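Substrate binding periplasmic protein (Ralstonia solanacearum, PDB 3LOP) probably captures leucine or a related amino acid in the periplasm, between two lobes, as a periplasmic binding protein would do for uptake. Local coordinates at residues R23-G28 with T79-A84; V253-G258 with R285-F290. One frame throughout, in Å; residues are numbered along the deposited sequence.

Contact 1 (R23-G28 with T79-A84). With LEU (leucine), chain B.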
loop_
_atom_site.group_PDB
_atom_site.type_symbol
_atom_site.label_atom_id
_atom_site.label_comp_id
_atom_site.label_asym_id
_atom_site.label_seq_id
_atom_site.Cartn_x
_atom_site.Cartn_y
_atom_site.Cartn_z
ATOM N N ARG A 23 11.272 2.361 -0.456
ATOM C CA ARG A 23 12.316 1.877 0.441
ATOM C C ARG A 23 11.717 1.091 1.599
ATOM O O ARG A 23 12.277 0.082 2.021
ATOM C CB ARG A 23 13.132 3.044 0.997
ATOM C CG ARG A 23 13.917 3.822 -0.038
ATOM C CD ARG A 23 14.486 5.079 0.592
ATOM N NE ARG A 23 15.048 5.985 -0.400
ATOM C CZ ARG A 23 15.328 7.262 -0.165
ATOM N NH1 ARG A 23 15.098 7.782 1.033
ATOM N NH2 ARG A 23 15.828 8.022 -1.128
ATOM N N ALA A 24 10.577 1.550 2.111
ATOM C CA ALA A 24 9.924 0.877 3.233
ATOM C C ALA A 24 9.387 -0.498 2.841
ATOM O O ALA A 24 9.544 -1.467 3.586
ATOM C CB ALA A 24 8.796 1.739 3.778
ATOM N N LEU A 25 8.747 -0.581 1.680
ATOM C CA LEU A 25 8.213 -1.857 1.217
ATOM C C LEU A 25 9.358 -2.842 0.993
ATOM O O LEU A 25 9.264 -4.012 1.361
ATOM C CB LEU A 25 7.419 -1.659 -0.076
ATOM C CG LEU A 25 6.083 -0.939 0.127
ATOM C CD1 LEU A 25 5.603 -0.368 -1.187
ATOM C CD2 LEU A 25 5.054 -1.906 0.701
ATOM N N ASN A 26 10.445 -2.365 0.391
ATOM C CA ASN A 26 11.594 -3.226 0.156
ATOM C C ASN A 26 12.227 -3.644 1.482
ATOM O O ASN A 26 12.599 -4.802 1.662
ATOM C CB ASN A 26 12.638 -2.511 -0.697
ATOM C CG ASN A 26 13.928 -3.297 -0.803
ATOM O OD1 ASN A 26 13.976 -4.364 -1.422
ATOM N ND2 ASN A 26 14.981 -2.785 -0.184
ATOM N N ALA A 27 12.348 -2.701 2.410
ATOM C CA ALA A 27 12.942 -3.000 3.708
ATOM C C ALA A 27 12.147 -4.071 4.449
ATOM O O ALA A 27 12.723 -4.961 5.072
ATOM C CB ALA A 27 13.025 -1.738 4.552
ATOM N N GLY A 28 10.824 -3.979 4.389
ATOM C CA GLY A 28 10.000 -4.961 5.066
ATOM C C GLY A 28 10.105 -6.344 4.453
ATOM O O GLY A 28 10.174 -7.344 5.166
ATOM N N THR A 79 5.075 -6.499 -4.160
ATOM C CA THR A 79 4.724 -5.101 -3.900
ATOM C C THR A 79 5.121 -3.971 -4.852
ATOM O O THR A 79 5.863 -3.063 -4.469
ATOM C CB THR A 79 5.235 -4.703 -2.500
ATOM O OG1 THR A 79 6.670 -4.675 -2.506
ATOM C CG2 THR A 79 4.776 -5.718 -1.459
ATOM N N VAL A 80 4.620 -4.001 -6.080
ATOM C CA VAL A 80 4.920 -2.928 -7.019
ATOM C C VAL A 80 4.114 -1.705 -6.575
ATOM O O VAL A 80 2.957 -1.827 -6.164
ATOM C CB VAL A 80 4.533 -3.320 -8.464
ATOM C CG1 VAL A 80 4.655 -2.120 -9.391
ATOM C CG2 VAL A 80 5.441 -4.440 -8.946
ATOM N N VAL A 81 4.731 -0.532 -6.651
ATOM C CA VAL A 81 4.088 0.711 -6.234
ATOM C C VAL A 81 3.502 1.507 -7.395
ATOM O O VAL A 81 4.115 1.618 -8.456
ATOM C CB VAL A 81 5.094 1.613 -5.485
ATOM C CG1 VAL A 81 4.463 2.963 -5.164
ATOM C CG2 VAL A 81 5.567 0.923 -4.218
ATOM N N GLY A 82 2.312 2.060 -7.180
ATOM C CA GLY A 82 1.670 2.869 -8.199
ATOM C C GLY A 82 0.572 2.184 -8.982
ATOM O O GLY A 82 0.814 1.192 -9.671
ATOM N N THR A 83 -0.642 2.714 -8.880
ATOM C CA THR A 83 -1.772 2.156 -9.606
ATOM C C THR A 83 -1.468 2.143 -11.099
ATOM O O THR A 83 -1.703 1.143 -11.778
ATOM C CB THR A 83 -3.057 2.983 -9.354
ATOM O OG1 THR A 83 -3.473 2.807 -7.996
ATOM C CG2 THR A 83 -4.183 2.531 -10.268
ATOM N N ALA A 84 -0.938 3.253 -11.610
ATOM C CA ALA A 84 -0.618 3.340 -13.033
ATOM C C ALA A 84 0.475 2.349 -13.417
ATOM O O ALA A 84 0.445 1.769 -14.502
ATOM C CB ALA A 84 -0.182 4.765 -13.395
HETATM N N LEU B . 0.917 2.443 -4.709
HETATM C CA LEU B . 0.988 3.905 -4.433
HETATM C C LEU B . 1.493 4.146 -3.024
HETATM O O LEU B . 1.984 5.264 -2.775
HETATM C CB LEU B . -0.395 4.512 -4.590
HETATM C CG LEU B . -0.945 3.992 -5.913
HETATM C CD1 LEU B . -2.373 3.693 -5.798
HETATM C CD2 LEU B . -0.689 4.972 -6.987
HETATM O OXT LEU B . 1.386 3.215 -2.194
#
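L25 and V81 illustrate how a binding-site loop can be backed by a helix through a single apolar side chain. L25 leaves helix 19-38 toward the loop 79-82, and its first atom, CB, lies 3.9 Å from T79 OG1, a hydroxyl that also has a weak hydrogen bond from Q10 NE2. With chi1 at -71°, CG stands opposite the carbonyl carbon and the chain runs outward from the helix. Of the two methyls that follow, CD1 carries the contact, coming up against V81 CG2 at 3.3 Å. This is tighter than carbon atoms usually pack, and the two side chains lie at a slant to each other. CD2 branches away from this pair.

The two methyls of V81 face different neighbours. CG2 meets L25, whereas CG1, set opposite the backbone N (chi1 175°), lies beside the amino end of the bound leucine, 3.6 Å from the ligand N. Past the N-cap G82, helix 83-91 begins, and T83 CB comes to 3.9 Å from ligand CD2, while the T83 hydroxyl is hydrogen-bonded to T107. A strand leading into a ligand-contacting loop and then a helix is characteristic of the parallel alpha/beta lobe of periplasmic binding proteins, here as one wall of the leucine pocket.

Contact 2 (V253-G258 with R285-F290); sequences VMPNPG and RAVEGF. With LEU (leucine), chain B.
M254 and E288 bring the two backbones nearest, their CA atoms 6.7 Å apart, where an irregular loop, extended from M254 to N256, passes V287 and E288 of helix 284-303. No hydrogen bond joins the segments; the contact is van der Waals packing. M254, a selenomethionine, reaches the helix with a folded chain: the bend at chi2 (-73°) sets SE over the backbone at E288, 3.9 Å from E288 CA. The next step along is V287, whose two methyls are divided between two prolines. V287 CG1 approaches the ring of P255 at its CD, 4.1 Å away, and V287 CG2 meets P257 CG at the same distance, 4.1 Å. Between the prolines N256 begins an Asx turn: its OD1 accepts from G258 N, across P257.

Following strand 249-252, this loop probably belongs to one of the chain crossings between the two lobes of the periplasmic binding protein fold. The helix it packs on also faces the ligand. R285 leaves that helix on the side away from the loop, then bends at chi2 and chi3 until its guanidinium presents an edge to the bound leucine carboxylate. R285 NH1 and NH2 both donate to ligand OXT, at 2.9 and 3.0 Å, gripping one oxygen with two bonds. Another edge is held by E288, one helical turn on and in the second shell of the ligand: R285 NE forms a salt bridge to E288 OE1 at 2.7 Å, which would hold the guanidinium's rotation. NE meets that oxygen from its syn side but 33° out of the carboxylate plane, and R285 NH2 adds a weak bond to the same oxygen.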
loop_
_atom_site.group_PDB
_atom_site.type_symbol
_atom_site.label_atom_id
_atom_site.label_comp_id
_atom_site.label_asym_id
_atom_site.label_seq_id
_atom_site.Cartn_x
_atom_site.Cartn_y
_atom_site.Cartn_z
ATOM N N VAL A 253 -5.650 -1.239 7.072
ATOM C CA VAL A 253 -5.799 -2.427 6.233
ATOM C C VAL A 253 -4.641 -3.397 6.479
ATOM O O VAL A 253 -4.525 -4.437 5.828
ATOM C CB VAL A 253 -5.865 -2.060 4.731
ATOM C CG1 VAL A 253 -7.082 -1.187 4.474
ATOM C CG2 VAL A 253 -4.594 -1.351 4.296
HETATM N N MSE A 254 -3.793 -3.034 7.434
HETATM C CA MSE A 254 -2.636 -3.831 7.827
HETATM C C MSE A 254 -2.511 -3.792 9.345
HETATM O O MSE A 254 -3.095 -2.926 9.998
HETATM C CB MSE A 254 -1.355 -3.237 7.235
HETATM C CG MSE A 254 -1.082 -3.562 5.779
HETATM SE SE MSE A 254 -0.533 -5.394 5.551
HETATM C CE MSE A 254 -1.647 -5.845 4.043
ATOM N N PRO A 255 -1.763 -4.742 9.931
ATOM C CA PRO A 255 -1.592 -4.738 11.386
ATOM C C PRO A 255 -1.004 -3.372 11.757
ATOM O O PRO A 255 -0.113 -2.864 11.073
ATOM C CB PRO A 255 -0.609 -5.881 11.613
ATOM C CG PRO A 255 -1.004 -6.861 10.546
ATOM C CD PRO A 255 -1.203 -5.970 9.336
ATOM N N ASN A 256 -1.504 -2.784 12.838
ATOM C CA ASN A 256 -1.067 -1.465 13.282
ATOM C C ASN A 256 0.263 -1.474 14.030
ATOM O O ASN A 256 0.373 -2.069 15.096
ATOM C CB ASN A 256 -2.165 -0.865 14.167
ATOM C CG ASN A 256 -1.834 0.526 14.672
ATOM O OD1 ASN A 256 -0.841 1.133 14.280
ATOM N ND2 ASN A 256 -2.685 1.042 15.554
ATOM N N PRO A 257 1.296 -0.816 13.472
ATOM C CA PRO A 257 2.612 -0.762 14.119
ATOM C C PRO A 257 2.507 -0.245 15.555
ATOM O O PRO A 257 3.328 -0.583 16.409
ATOM C CB PRO A 257 3.395 0.196 13.228
ATOM C CG PRO A 257 2.809 -0.043 11.887
ATOM C CD PRO A 257 1.328 -0.120 12.172
ATOM N N GLY A 258 1.490 0.577 15.807
ATOM C CA GLY A 258 1.281 1.138 17.131
ATOM C C GLY A 258 0.889 0.118 18.184
ATOM O O GLY A 258 1.092 0.344 19.376
ATOM N N ARG A 285 4.079 0.888 5.869
ATOM C CA ARG A 285 4.505 0.328 4.592
ATOM C C ARG A 285 5.542 -0.783 4.756
ATOM O O ARG A 285 5.589 -1.706 3.946
ATOM C CB ARG A 285 5.034 1.426 3.656
ATOM C CG ARG A 285 4.058 2.592 3.406
ATOM C CD ARG A 285 2.593 2.159 3.283
ATOM N NE ARG A 285 2.282 1.367 2.090
ATOM C CZ ARG A 285 2.079 1.866 0.871
ATOM N NH1 ARG A 285 2.157 3.175 0.649
ATOM N NH2 ARG A 285 1.761 1.050 -0.128
ATOM N N ALA A 286 6.365 -0.718 5.800
ATOM C CA ALA A 286 7.354 -1.771 6.012
ATOM C C ALA A 286 6.614 -3.043 6.424
ATOM O O ALA A 286 6.986 -4.153 6.034
ATOM C CB ALA A 286 8.351 -1.358 7.092
ATOM N N VAL A 287 5.561 -2.880 7.220
ATOM C CA VAL A 287 4.767 -4.026 7.643
ATOM C C VAL A 287 4.077 -4.633 6.423
ATOM O O VAL A 287 3.962 -5.853 6.316
ATOM C CB VAL A 287 3.723 -3.616 8.707
ATOM C CG1 VAL A 287 2.700 -4.733 8.921
ATOM C CG2 VAL A 287 4.439 -3.316 10.019
ATOM N N GLU A 288 3.634 -3.781 5.500
ATOM C CA GLU A 288 2.978 -4.250 4.284
ATOM C C GLU A 288 3.942 -5.136 3.487
ATOM O O GLU A 288 3.554 -6.176 2.964
ATOM C CB GLU A 288 2.530 -3.058 3.427
ATOM C CG GLU A 288 1.636 -3.439 2.255
ATOM C CD GLU A 288 1.163 -2.235 1.454
ATOM O OE1 GLU A 288 1.140 -1.115 2.010
ATOM O OE2 GLU A 288 0.800 -2.412 0.272
ATOM N N GLY A 289 5.204 -4.722 3.408
ATOM C CA GLY A 289 6.191 -5.506 2.682
ATOM C C GLY A 289 6.491 -6.820 3.384
ATOM O O GLY A 289 6.664 -7.860 2.741
ATOM N N PHE A 290 6.572 -6.759 4.710
ATOM C CA PHE A 290 6.835 -7.921 5.559
ATOM C C PHE A 290 5.711 -8.947 5.354
ATOM O O PHE A 290 5.963 -10.137 5.132
ATOM C CB PHE A 290 6.871 -7.447 7.020
ATOM C CG PHE A 290 7.399 -8.461 8.004
ATOM C CD1 PHE A 290 8.768 -8.604 8.214
ATOM C CD2 PHE A 290 6.524 -9.224 8.765
ATOM C CE1 PHE A 290 9.256 -9.494 9.180
ATOM C CE2 PHE A 290 7.000 -10.118 9.731
ATOM C CZ PHE A 290 8.367 -10.251 9.938
HETATM N N LEU B . 0.917 2.443 -4.709
HETATM C CA LEU B . 0.988 3.905 -4.433
HETATM C C LEU B . 1.493 4.146 -3.024
HETATM O O LEU B . 1.984 5.264 -2.775
HETATM C CB LEU B . -0.395 4.512 -4.590
HETATM C CG LEU B . -0.945 3.992 -5.913
HETATM C CD1 LEU B . -2.373 3.693 -5.798
HETATM C CD2 LEU B . -0.689 4.972 -6.987
HETATM O OXT LEU B . 1.386 3.215 -2.194
#

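Contact 1 and contact 2, with centres 12 Å apart, meet where helix 19-38 packs against helix 284-303. The second methyl of L25, CD2, lies 3.3 Å from R285 O, and A24 CB lies 3.8 Å from R285 CB, so the helix that touches the pocket loop also flanks the pocket arginine. They share the bound leucine but take different ends of it: 79-84 runs past its amino group and side chain, while 285-290 supplies R285, a partner of its carboxylate. A106 O, a further hydrogen-bond partner of the ligand, belongs to a residue of the magnesium site, and the E288 side chain lies about 5 Å from that ion.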